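Local atomic coordinates of DNA photolyase (PDB entry 4U63), a protein that repairs cyclobutane pyrimidine dimers in ultraviolet-damaged DNA with light, using a flavin cofactor and a methenyltetrahydrofolate antenna chromophore. Residues Ser261-Ala265 / Ala266-Ser270; Ile297-Arg300 / Glu301-Tyr304; Glu384-Phe387 / Arg388-Val392. One frame throughout, in Å; residues are numbered along the deposited sequence.

Contact 1: residues Ser261-Ala265 / Ala266-Ser270; sequences SPHLA and AGEIS. With FAD (flavin-adenine dinucleotide), chain C.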
loop_
_atom_site.group_PDB
_atom_site.type_symbol
_atom_site.label_atom_id
_atom_site.label_comp_id
_atom_site.label_asym_id
_atom_site.label_seq_id
_atom_site.Cartn_x
_atom_site.Cartn_y
_atom_site.Cartn_z
ATOM N N SER A 261 4.313 0.776 5.226
ATOM C CA SER A 261 3.435 0.349 4.115
ATOM C C SER A 261 3.649 1.093 2.783
ATOM O O SER A 261 3.725 0.437 1.746
ATOM C CB SER A 261 1.944 0.344 4.513
ATOM O OG SER A 261 1.498 1.611 4.966
ATOM N N PRO A 262 3.757 2.447 2.796
ATOM C CA PRO A 262 3.941 3.089 1.486
ATOM C C PRO A 262 5.333 2.887 0.896
ATOM O O PRO A 262 5.498 2.926 -0.322
ATOM C CB PRO A 262 3.690 4.566 1.781
ATOM C CG PRO A 262 4.119 4.716 3.193
ATOM C CD PRO A 262 3.697 3.451 3.877
ATOM N N HIS A 263 6.322 2.667 1.760
ATOM C CA HIS A 263 7.670 2.344 1.308
ATOM C C HIS A 263 7.697 0.963 0.647
ATOM O O HIS A 263 8.332 0.787 -0.376
ATOM C CB HIS A 263 8.665 2.423 2.467
ATOM C CG HIS A 263 8.808 3.796 3.036
ATOM N ND1 HIS A 263 9.447 4.807 2.362
ATOM C CD2 HIS A 263 8.396 4.328 4.212
ATOM C CE1 HIS A 263 9.431 5.904 3.098
ATOM N NE2 HIS A 263 8.798 5.639 4.226
ATOM N N LEU A 264 6.991 0.006 1.242
ATOM C CA LEU A 264 6.858 -1.346 0.673
ATOM C C LEU A 264 6.082 -1.307 -0.637
ATOM O O LEU A 264 6.479 -1.943 -1.618
ATOM C CB LEU A 264 6.195 -2.304 1.680
ATOM C CG LEU A 264 7.116 -2.843 2.780
ATOM C CD1 LEU A 264 6.313 -3.431 3.928
ATOM C CD2 LEU A 264 8.081 -3.884 2.233
ATOM N N ALA A 265 5.000 -0.541 -0.661
ATOM C CA ALA A 265 4.166 -0.398 -1.865
ATOM C C ALA A 265 4.947 0.188 -3.042
ATOM O O ALA A 265 4.787 -0.244 -4.181
ATOM C CB ALA A 265 2.968 0.481 -1.558
ATOM N N ALA A 266 5.785 1.181 -2.755
ATOM C CA ALA A 266 6.600 1.854 -3.776
ATOM C C ALA A 266 7.902 1.106 -4.114
ATOM O O ALA A 266 8.639 1.530 -5.006
ATOM C CB ALA A 266 6.919 3.280 -3.317
ATOM N N GLY A 267 8.187 0.009 -3.398
ATOM C CA GLY A 267 9.401 -0.780 -3.606
ATOM C C GLY A 267 10.669 -0.059 -3.199
ATOM O O GLY A 267 11.753 -0.316 -3.753
ATOM N N GLU A 268 10.531 0.832 -2.222
ATOM C CA GLU A 268 11.656 1.604 -1.686
ATOM C C GLU A 268 12.454 0.788 -0.682
ATOM O O GLU A 268 13.583 1.160 -0.307
ATOM C CB GLU A 268 11.149 2.901 -1.069
ATOM C CG GLU A 268 10.583 3.812 -2.136
ATOM C CD GLU A 268 9.746 4.953 -1.623
ATOM O OE1 GLU A 268 9.595 5.127 -0.395
ATOM O OE2 GLU A 268 9.218 5.695 -2.480
ATOM N N ILE A 269 11.859 -0.311 -0.233
ATOM C CA ILE A 269 12.534 -1.289 0.614
ATOM C C ILE A 269 11.928 -2.649 0.266
ATOM O O ILE A 269 10.740 -2.735 -0.029
ATOM C CB ILE A 269 12.386 -0.937 2.117
ATOM C CG1 ILE A 269 13.281 -1.836 2.975
ATOM C CG2 ILE A 269 10.927 -1.006 2.580
ATOM C CD1 ILE A 269 13.533 -1.281 4.351
ATOM N N SER A 270 12.742 -3.696 0.273
ATOM C CA SER A 270 12.254 -5.044 -0.016
ATOM C C SER A 270 11.720 -5.731 1.244
ATOM O O SER A 270 12.201 -5.461 2.338
ATOM C CB SER A 270 13.375 -5.891 -0.602
ATOM O OG SER A 270 14.305 -6.295 0.385
HETATM P PA FAD C . 2.520 -2.681 10.329
HETATM O O1A FAD C . 1.583 -3.106 11.413
HETATM O O2A FAD C . 3.828 -2.069 10.707
HETATM O O5B FAD C . 2.709 -3.955 9.370
HETATM C C5B FAD C . 3.884 -4.142 8.573
HETATM C C4B FAD C . 3.543 -4.356 7.105
HETATM O O4B FAD C . 2.727 -5.512 6.925
HETATM C C3B FAD C . 2.760 -3.217 6.494
HETATM O O3B FAD C . 3.603 -2.107 6.144
HETATM C C2B FAD C . 2.103 -3.894 5.310
HETATM O O2B FAD C . 2.993 -3.986 4.196
HETATM C C1B FAD C . 1.823 -5.280 5.833
HETATM N N9A FAD C . 0.450 -5.463 6.353
HETATM C C8A FAD C . 0.055 -5.281 7.626
HETATM N N7A FAD C . -1.255 -5.564 7.776
HETATM C C5A FAD C . -1.721 -5.961 6.572
HETATM C C6A FAD C . -3.021 -6.389 6.048
HETATM N N6A FAD C . -4.091 -6.461 6.865
HETATM N N1A FAD C . -3.086 -6.698 4.733
HETATM C C2A FAD C . -2.009 -6.613 3.919
HETATM N N3A FAD C . -0.789 -6.226 4.347
HETATM C C4A FAD C . -0.597 -5.892 5.638
HETATM N N1 FAD C . -2.260 -2.166 3.183
HETATM C C2 FAD C . -1.509 -1.698 2.162
HETATM O O2 FAD C . -0.274 -1.886 2.226
HETATM N N3 FAD C . -2.060 -1.054 1.102
HETATM C C4 FAD C . -3.397 -0.842 1.001
HETATM O O4 FAD C . -3.904 -0.258 0.009
HETATM C C4X FAD C . -4.275 -1.319 2.089
HETATM N N5 FAD C . -5.628 -1.133 2.095
HETATM C C5X FAD C . -6.398 -1.616 3.113
HETATM C C6 FAD C . -7.777 -1.454 3.108
HETATM C C7 FAD C . -8.574 -1.933 4.152
HETATM C C7M FAD C . -10.073 -1.745 4.129
HETATM C C8 FAD C . -7.943 -2.624 5.298
HETATM C C8M FAD C . -8.754 -3.169 6.454
HETATM C C9 FAD C . -6.583 -2.786 5.312
HETATM C C9A FAD C . -5.768 -2.320 4.275
HETATM N N10 FAD C . -4.352 -2.487 4.302
HETATM C C10 FAD C . -3.598 -2.004 3.219
HETATM C "C1'" FAD C . -3.669 -3.225 5.372
HETATM C "C2'" FAD C . -3.146 -2.489 6.586
HETATM O "O2'" FAD C . -4.208 -1.728 7.173
HETATM C "C3'" FAD C . -1.951 -1.615 6.258
HETATM O "O3'" FAD C . -0.929 -2.372 5.617
HETATM C "C4'" FAD C . -1.411 -1.009 7.553
HETATM O "O4'" FAD C . -2.364 -0.081 8.066
HETATM C "C5'" FAD C . -0.097 -0.308 7.273
HETATM O "O5'" FAD C . 0.455 0.288 8.456
HETATM P P FAD C . 1.916 -0.172 8.940
HETATM O O1P FAD C . 2.285 0.647 10.127
HETATM O O2P FAD C . 2.884 -0.131 7.792
HETATM O O3P FAD C . 1.659 -1.701 9.362
HETATM O O HOH W 1 8.697 -3.820 -1.511
#
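His263 and Glu268 join side chain to side chain round the end of helix 261-265. His263 ND1 donates to Glu268 OE1 at 2.8 Å. The oxygen is met nearly along its C-O axis, and it lies by the edge of the imidazole, tilted somewhat from its plane. Ring and carboxylate are turned 57° apart. Beyond CG the Glu268 chain is extended (chi2 165°), which carries the carboxylate up to the ring. Its other oxygen, OE2, is held by Ser77 and Trp73.

Between these two residues the backbone turns in a Schellman motif. Gly267 takes a positive phi of 68°, Glu268 N bonds to His263 O at 2.9 Å, and Gly267 N bonds to Leu264 O. Leu264 CD2 packs on Ile269 CG2 at 4.1 Å, and water 1 donates to both Leu264 O and Ile269 O.

The start of the helix and Leu264 CD1 face the flavin cofactor. Ser261 N makes a weak bond to FAD O2P, and Leu264 CD1 lies 3.4 Å from FAD O2B.

Outside the turn, His263 and Ile269 pack on helix 227-238. Pro262 and Ala266 touch Trp73 of helix 68-87. The Ser270 hydroxyl bonds to Asp39 and caps the start of helix 271-276 at Ala273 N.

Contact 2: residues Ile297-Arg300 / Glu301-Tyr304; sequences IVWR and EFCY. With FAD (flavin-adenine dinucleotide), chain C.
This is a contact between successive turns of helix 287-309, in the FAD-binding part of the photolyase, where one side of the helix runs beside the adenine and its ribose. Backbone bonds four residues apart hold the turns together, such as Phe302 N to Val298 O at 2.8 Å and Cys303 N to Trp299 O at 3.0 Å.

Trp299 and Phe302 lie side by side and point the same way. The edge of Phe302 is turned to the face of Trp299 in an offset edge-to-face pair, with the centroids of the Trp299 six-membered ring and the Phe302 ring 5.9 Å apart and the planes at 76°. The closest atoms are Trp299 CZ3 and Phe302 CD2.

Arg300 is extended from CG to NE, with CG anti to the backbone N (chi1 172°). Arg300 CD passes FAD O2B at 3.6 Å. Two waters meet the guanidinium at its edge, in plane. Water 2 joins NH1 to Glu301 OE2 and Ile297 O; water 3 joins NH2 to Tyr304 OH. The direct salt bridge from Arg300 NH1 to Glu301 OE2 is long, at 3.9 Å. NH1 also bonds to Gln149 O, while Glu301 is held by His152 and Leu151 and Tyr304 OH by Asp395.

Cys303 SG lies 3.7 Å from FAD C2A, and Arg300 N is 3.4 Å from FAD N3A.

Helix 168-177 packs against Val298 and Glu301, and helix 271-276 against Ile297 and Arg300. Helix 398-407 covers Phe302 and Cys303, with Trp405 also meeting Trp299 edge-to-face.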
loop_
_atom_site.group_PDB
_atom_site.type_symbol
_atom_site.label_atom_id
_atom_site.label_comp_id
_atom_site.label_asym_id
_atom_site.label_seq_id
_atom_site.Cartn_x
_atom_site.Cartn_y
_atom_site.Cartn_z
ATOM N N ILE A 297 3.840 -8.810 7.633
ATOM C CA ILE A 297 4.578 -8.854 6.365
ATOM C C ILE A 297 4.002 -9.966 5.459
ATOM O O ILE A 297 3.833 -9.784 4.253
ATOM C CB ILE A 297 6.093 -9.077 6.596
ATOM C CG1 ILE A 297 6.715 -7.893 7.372
ATOM C CG2 ILE A 297 6.844 -9.296 5.284
ATOM C CD1 ILE A 297 6.632 -6.568 6.643
ATOM N N VAL A 298 3.701 -11.113 6.063
ATOM C CA VAL A 298 3.143 -12.246 5.329
ATOM C C VAL A 298 1.679 -12.009 4.914
ATOM O O VAL A 298 1.233 -12.584 3.912
ATOM C CB VAL A 298 3.367 -13.557 6.114
ATOM C CG1 VAL A 298 2.648 -14.736 5.483
ATOM C CG2 VAL A 298 4.872 -13.851 6.186
ATOM N N TRP A 299 0.929 -11.185 5.642
ATOM C CA TRP A 299 -0.407 -10.768 5.154
ATOM C C TRP A 299 -0.303 -10.038 3.803
ATOM O O TRP A 299 -1.125 -10.252 2.928
ATOM C CB TRP A 299 -1.184 -9.920 6.168
ATOM C CG TRP A 299 -1.922 -10.745 7.179
ATOM C CD1 TRP A 299 -1.538 -11.013 8.450
ATOM C CD2 TRP A 299 -3.171 -11.438 6.983
ATOM N NE1 TRP A 299 -2.464 -11.806 9.075
ATOM C CE2 TRP A 299 -3.475 -12.091 8.194
ATOM C CE3 TRP A 299 -4.064 -11.560 5.907
ATOM C CZ2 TRP A 299 -4.629 -12.853 8.367
ATOM C CZ3 TRP A 299 -5.216 -12.336 6.083
ATOM C CH2 TRP A 299 -5.484 -12.968 7.303
ATOM N N ARG A 300 0.716 -9.202 3.635
ATOM C CA ARG A 300 0.978 -8.576 2.325
ATOM C C ARG A 300 1.224 -9.648 1.250
ATOM O O ARG A 300 0.626 -9.610 0.165
ATOM C CB ARG A 300 2.143 -7.574 2.412
ATOM C CG ARG A 300 2.621 -7.018 1.073
ATOM C CD ARG A 300 3.646 -5.905 1.267
ATOM N NE ARG A 300 4.219 -5.451 -0.004
ATOM C CZ ARG A 300 5.238 -6.018 -0.649
ATOM N NH1 ARG A 300 5.871 -7.092 -0.155
ATOM N NH2 ARG A 300 5.649 -5.502 -1.801
ATOM N N GLU A 301 2.080 -10.619 1.577
ATOM C CA GLU A 301 2.344 -11.756 0.683
ATOM C C GLU A 301 1.061 -12.466 0.291
ATOM O O GLU A 301 0.833 -12.776 -0.889
ATOM C CB GLU A 301 3.279 -12.760 1.353
ATOM C CG GLU A 301 4.663 -12.212 1.675
ATOM C CD GLU A 301 5.516 -11.997 0.444
ATOM O OE1 GLU A 301 5.495 -12.849 -0.491
ATOM O OE2 GLU A 301 6.228 -10.971 0.413
ATOM N N PHE A 302 0.224 -12.733 1.292
ATOM C CA PHE A 302 -1.006 -13.471 1.074
ATOM C C PHE A 302 -1.954 -12.697 0.158
ATOM O O PHE A 302 -2.598 -13.287 -0.710
ATOM C CB PHE A 302 -1.664 -13.782 2.415
ATOM C CG PHE A 302 -2.845 -14.701 2.325
ATOM C CD1 PHE A 302 -2.751 -15.928 1.666
ATOM C CD2 PHE A 302 -4.063 -14.364 2.944
ATOM C CE1 PHE A 302 -3.851 -16.784 1.593
ATOM C CE2 PHE A 302 -5.150 -15.222 2.880
ATOM C CZ PHE A 302 -5.045 -16.436 2.199
ATOM N N CYS A 303 -2.038 -11.378 0.348
ATOM C CA CYS A 303 -2.874 -10.547 -0.532
ATOM C C CYS A 303 -2.434 -10.673 -1.997
ATOM O O CYS A 303 -3.280 -10.791 -2.903
ATOM C CB CYS A 303 -2.860 -9.088 -0.076
ATOM S SG CYS A 303 -3.714 -8.814 1.496
ATOM N N TYR A 304 -1.117 -10.659 -2.230
ATOM C CA TYR A 304 -0.575 -10.850 -3.580
ATOM C C TYR A 304 -0.842 -12.268 -4.114
ATOM O O TYR A 304 -1.086 -12.443 -5.305
ATOM C CB TYR A 304 0.916 -10.488 -3.644
ATOM C CG TYR A 304 1.138 -9.016 -3.892
ATOM C CD1 TYR A 304 1.206 -8.520 -5.187
ATOM C CD2 TYR A 304 1.260 -8.114 -2.840
ATOM C CE1 TYR A 304 1.392 -7.176 -5.430
ATOM C CE2 TYR A 304 1.448 -6.765 -3.081
ATOM C CZ TYR A 304 1.521 -6.308 -4.378
ATOM O OH TYR A 304 1.701 -4.985 -4.652
HETATM P PA FAD C . 2.520 -2.681 10.329
HETATM O O1A FAD C . 1.583 -3.106 11.413
HETATM O O2A FAD C . 3.828 -2.069 10.707
HETATM O O5B FAD C . 2.709 -3.955 9.370
HETATM C C5B FAD C . 3.884 -4.142 8.573
HETATM C C4B FAD C . 3.543 -4.356 7.105
HETATM O O4B FAD C . 2.727 -5.512 6.925
HETATM C C3B FAD C . 2.760 -3.217 6.494
HETATM O O3B FAD C . 3.603 -2.107 6.144
HETATM C C2B FAD C . 2.103 -3.894 5.310
HETATM O O2B FAD C . 2.993 -3.986 4.196
HETATM C C1B FAD C . 1.823 -5.280 5.833
HETATM N N9A FAD C . 0.450 -5.463 6.353
HETATM C C8A FAD C . 0.055 -5.281 7.626
HETATM N N7A FAD C . -1.255 -5.564 7.776
HETATM C C5A FAD C . -1.721 -5.961 6.572
HETATM C C6A FAD C . -3.021 -6.389 6.048
HETATM N N6A FAD C . -4.091 -6.461 6.865
HETATM N N1A FAD C . -3.086 -6.698 4.733
HETATM C C2A FAD C . -2.009 -6.613 3.919
HETATM N N3A FAD C . -0.789 -6.226 4.347
HETATM C C4A FAD C . -0.597 -5.892 5.638
HETATM N N1 FAD C . -2.260 -2.166 3.183
HETATM C C2 FAD C . -1.509 -1.698 2.162
HETATM O O2 FAD C . -0.274 -1.886 2.226
HETATM N N3 FAD C . -2.060 -1.054 1.102
HETATM C C4 FAD C . -3.397 -0.842 1.001
HETATM O O4 FAD C . -3.904 -0.258 0.009
HETATM C C4X FAD C . -4.275 -1.319 2.089
HETATM N N5 FAD C . -5.628 -1.133 2.095
HETATM C C5X FAD C . -6.398 -1.616 3.113
HETATM C C6 FAD C . -7.777 -1.454 3.108
HETATM C C7 FAD C . -8.574 -1.933 4.152
HETATM C C7M FAD C . -10.073 -1.745 4.129
HETATM C C8 FAD C . -7.943 -2.624 5.298
HETATM C C8M FAD C . -8.754 -3.169 6.454
HETATM C C9 FAD C . -6.583 -2.786 5.312
HETATM C C9A FAD C . -5.768 -2.320 4.275
HETATM N N10 FAD C . -4.352 -2.487 4.302
HETATM C C10 FAD C . -3.598 -2.004 3.219
HETATM C "C1'" FAD C . -3.669 -3.225 5.372
HETATM C "C2'" FAD C . -3.146 -2.489 6.586
HETATM O "O2'" FAD C . -4.208 -1.728 7.173
HETATM C "C3'" FAD C . -1.951 -1.615 6.258
HETATM O "O3'" FAD C . -0.929 -2.372 5.617
HETATM C "C4'" FAD C . -1.411 -1.009 7.553
HETATM O "O4'" FAD C . -2.364 -0.081 8.066
HETATM C "C5'" FAD C . -0.097 -0.308 7.273
HETATM O "O5'" FAD C . 0.455 0.288 8.456
HETATM P P FAD C . 1.916 -0.172 8.940
HETATM O O1P FAD C . 2.285 0.647 10.127
HETATM O O2P FAD C . 2.884 -0.131 7.792
HETATM O O3P FAD C . 1.659 -1.701 9.362
HETATM O O HOH W 2 5.566 -8.841 2.053
HETATM O O HOH W 3 4.399 -3.788 -3.563
#

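Contact 3: residues Glu384-Phe387 / Arg388-Val392; sequences EKWF and RDTLV. With MHF (5,10-methenyl-6,7,8-trihydrofolic acid), chain B.
Trp386 holds its CG anti to the backbone N (chi1 179°), while Thr390 has OG1 between its own N and carbonyl carbon (chi1 53°). With these torsions the indole and the threonine cross at about a right angle. Thr390 CG2 sits over the indole face, offset toward the rim, in a CH-pi contact 4.0 Å from the centroid of the five-membered ring of Trp386. Thr390 OG1 donates to Trp386 O at 2.8 Å, coming from above the carbonyl plane.

Two residues earlier in the helix, Glu384 is bent at chi2 and Arg388 at chi3. Glu384 and Lys385 each have two conformers, so what follows holds for the one described and is not certain. In it Arg388 NH1 lies 3.0 Å from Glu384 OE1 in a salt bridge. The carboxylate offers its syn lone pair, and the two planes are 56° apart. Lys385 CG lies over one face of the guanidinium.

The helix ends at Thr390. Phe387 O accepts from both Thr390 N and Leu391 N, the latter at 2.9 Å. Leu391 CD1 packs on Phe387 CD2 at 3.7 Å, and both residues also touch FAD.

The last turn presents two carbonyls to the antenna chromophore. MHF N8 donates to Asp389 O at 2.9 Å and MHF NA2 to Thr390 O at 2.8 Å, both nearly straight. The Asp389 carboxylate bonds through OD1 to Gly68 N.

Helix 345-357 packs on Trp386, Thr390 and Leu391 through Leu354. Helix 362-375 meets Phe387 and Leu391, and helix 398-407 touches Glu384, Phe387 and Arg388.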
loop_
_atom_site.group_PDB
_atom_site.type_symbol
_atom_site.label_atom_id
_atom_site.label_comp_id
_atom_site.label_asym_id
_atom_site.label_seq_id
_atom_site.Cartn_x
_atom_site.Cartn_y
_atom_site.Cartn_z
ATOM N N GLU A 384 -13.196 1.007 -1.814
ATOM C CA GLU A 384 -11.919 0.611 -2.402
ATOM C C GLU A 384 -11.347 1.737 -3.275
ATOM O O GLU A 384 -10.155 2.082 -3.169
ATOM C CB GLU A 384 -12.114 -0.684 -3.220
ATOM C CG GLU A 384 -10.827 -1.398 -3.616
ATOM C CD GLU A 384 -10.182 -0.897 -4.903
ATOM O OE1 GLU A 384 -10.833 -0.195 -5.703
ATOM O OE2 GLU A 384 -8.997 -1.222 -5.123
ATOM N N LYS A 385 -12.196 2.313 -4.134
ATOM C CA LYS A 385 -11.778 3.410 -5.011
ATOM C C LYS A 385 -11.385 4.655 -4.228
ATOM O O LYS A 385 -10.421 5.317 -4.577
ATOM C CB LYS A 385 -12.868 3.761 -6.026
ATOM C CG LYS A 385 -13.053 2.703 -7.091
ATOM C CD LYS A 385 -14.027 3.120 -8.182
ATOM C CE LYS A 385 -14.281 1.985 -9.168
ATOM N NZ LYS A 385 -14.839 0.764 -8.535
ATOM N N TRP A 386 -12.123 4.967 -3.167
ATOM C CA TRP A 386 -11.790 6.128 -2.327
ATOM C C TRP A 386 -10.405 5.934 -1.700
ATOM O O TRP A 386 -9.569 6.832 -1.734
ATOM C CB TRP A 386 -12.830 6.358 -1.223
ATOM C CG TRP A 386 -12.471 7.534 -0.343
ATOM C CD1 TRP A 386 -11.974 7.492 0.938
ATOM C CD2 TRP A 386 -12.543 8.919 -0.694
ATOM N NE1 TRP A 386 -11.749 8.769 1.400
ATOM C CE2 TRP A 386 -12.089 9.662 0.423
ATOM C CE3 TRP A 386 -12.953 9.604 -1.835
ATOM C CZ2 TRP A 386 -12.033 11.062 0.423
ATOM C CZ3 TRP A 386 -12.905 11.010 -1.831
ATOM C CH2 TRP A 386 -12.448 11.712 -0.712
ATOM N N PHE A 387 -10.166 4.736 -1.163
ATOM C CA PHE A 387 -8.862 4.398 -0.582
ATOM C C PHE A 387 -7.748 4.481 -1.621
ATOM O O PHE A 387 -6.657 4.940 -1.324
ATOM C CB PHE A 387 -8.889 2.994 0.037
ATOM C CG PHE A 387 -9.371 2.948 1.472
ATOM C CD1 PHE A 387 -10.244 3.908 1.998
ATOM C CD2 PHE A 387 -8.957 1.917 2.302
ATOM C CE1 PHE A 387 -10.676 3.831 3.314
ATOM C CE2 PHE A 387 -9.389 1.843 3.621
ATOM C CZ PHE A 387 -10.244 2.795 4.130
ATOM N N ARG A 388 -8.026 4.024 -2.837
ATOM C CA ARG A 388 -7.063 4.111 -3.941
ATOM C C ARG A 388 -6.584 5.539 -4.197
ATOM O O ARG A 388 -5.427 5.744 -4.557
ATOM C CB ARG A 388 -7.650 3.535 -5.239
ATOM C CG ARG A 388 -7.058 2.202 -5.655
ATOM C CD ARG A 388 -7.871 1.514 -6.753
ATOM N NE ARG A 388 -8.412 2.452 -7.742
ATOM C CZ ARG A 388 -9.536 2.265 -8.446
ATOM N NH1 ARG A 388 -10.282 1.165 -8.289
ATOM N NH2 ARG A 388 -9.926 3.196 -9.317
ATOM N N ASP A 389 -7.476 6.514 -4.022
ATOM C CA ASP A 389 -7.151 7.919 -4.285
ATOM C C ASP A 389 -6.487 8.622 -3.107
ATOM O O ASP A 389 -5.833 9.667 -3.299
ATOM C CB ASP A 389 -8.413 8.697 -4.686
ATOM C CG ASP A 389 -8.093 10.042 -5.357
ATOM O OD1 ASP A 389 -7.170 10.125 -6.202
ATOM O OD2 ASP A 389 -8.775 11.030 -5.049
ATOM N N THR A 390 -6.648 8.073 -1.901
ATOM C CA THR A 390 -6.268 8.794 -0.674
ATOM C C THR A 390 -5.141 8.173 0.152
ATOM O O THR A 390 -4.549 8.859 0.984
ATOM C CB THR A 390 -7.488 8.973 0.241
ATOM O OG1 THR A 390 -8.110 7.702 0.463
ATOM C CG2 THR A 390 -8.496 9.927 -0.395
ATOM N N LEU A 391 -4.861 6.892 -0.066
ATOM C CA LEU A 391 -3.766 6.208 0.625
ATOM C C LEU A 391 -2.446 6.367 -0.095
ATOM O O LEU A 391 -2.344 6.046 -1.271
ATOM C CB LEU A 391 -4.040 4.710 0.731
ATOM C CG LEU A 391 -5.161 4.226 1.661
ATOM C CD1 LEU A 391 -5.436 2.743 1.420
ATOM C CD2 LEU A 391 -4.797 4.475 3.121
ATOM N N VAL A 392 -1.420 6.843 0.621
ATOM C CA VAL A 392 -0.062 6.789 0.078
ATOM C C VAL A 392 0.395 5.329 -0.141
ATOM O O VAL A 392 1.223 5.079 -1.013
ATOM C CB VAL A 392 0.982 7.579 0.901
ATOM C CG1 VAL A 392 0.717 9.084 0.782
ATOM C CG2 VAL A 392 1.042 7.141 2.359
HETATM N N1 MHF B . -5.629 12.083 -0.430
HETATM C C2 MHF B . -5.521 12.456 0.849
HETATM N NA2 MHF B . -5.020 11.561 1.721
HETATM N N3 MHF B . -5.884 13.709 1.288
HETATM C C4 MHF B . -6.392 14.616 0.434
HETATM O O4 MHF B . -6.733 15.750 0.814
HETATM C C4A MHF B . -6.523 14.235 -0.980
HETATM N N5 MHF B . -7.072 15.037 -1.965
HETATM C C6 MHF B . -7.585 14.480 -3.219
HETATM C C7 MHF B . -6.520 13.498 -3.718
HETATM N N8 MHF B . -6.207 12.515 -2.674
HETATM C C8A MHF B . -6.123 12.883 -1.375
HETATM C C9 MHF B . -7.868 15.718 -4.093
HETATM N N10 MHF B . -7.405 16.863 -3.283
HETATM C C11 MHF B . -7.375 16.422 -1.898
HETATM C C12 MHF B . -8.988 20.745 -3.880
HETATM C C13 MHF B . -9.074 20.165 -2.606
HETATM C C14 MHF B . -8.579 18.893 -2.380
HETATM C C15 MHF B . -7.988 18.158 -3.433
HETATM C C16 MHF B . -7.878 18.744 -4.686
HETATM C C17 MHF B . -8.375 20.025 -4.911
HETATM C C MHF B . -9.499 22.137 -4.152
HETATM O O MHF B . -9.205 22.638 -5.226
HETATM N N MHF B . -10.180 22.805 -3.210
HETATM C CA MHF B . -10.563 24.205 -3.300
HETATM C CB MHF B . -12.080 24.383 -3.373
HETATM C CG MHF B . -12.805 23.241 -4.079
HETATM C CD MHF B . -13.005 21.995 -3.234
HETATM O OE1 MHF B . -12.747 22.014 -2.011
HETATM O OE2 MHF B . -13.429 20.965 -3.798
HETATM C CT MHF B . -10.027 24.947 -2.102
HETATM O O1 MHF B . -9.104 25.770 -2.283
HETATM O O2 MHF B . -10.508 24.724 -0.966
#

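How the contacts relate
From the N terminus the three contacts follow in series, and none nests in or crosses another. Each is local, so none closes a long loop. Contact 1 ends helix 261-265 and leads into helix 271-276. Contact 2 lies within helix 287-309, and contact 3 finishes helix 380-390. Contacts 1 and 2 touch where Leu264 CD1 meets Ile297 CD1, and both reach FAD. Contact 1 meets contact 3 where Pro262 CB packs on Val392 CG2. Contacts 2 and 3 stay apart, about 11 Å between nearest atoms. Contact 3 touches FAD and binds MHF, so it joins the flavin pocket to the antenna site.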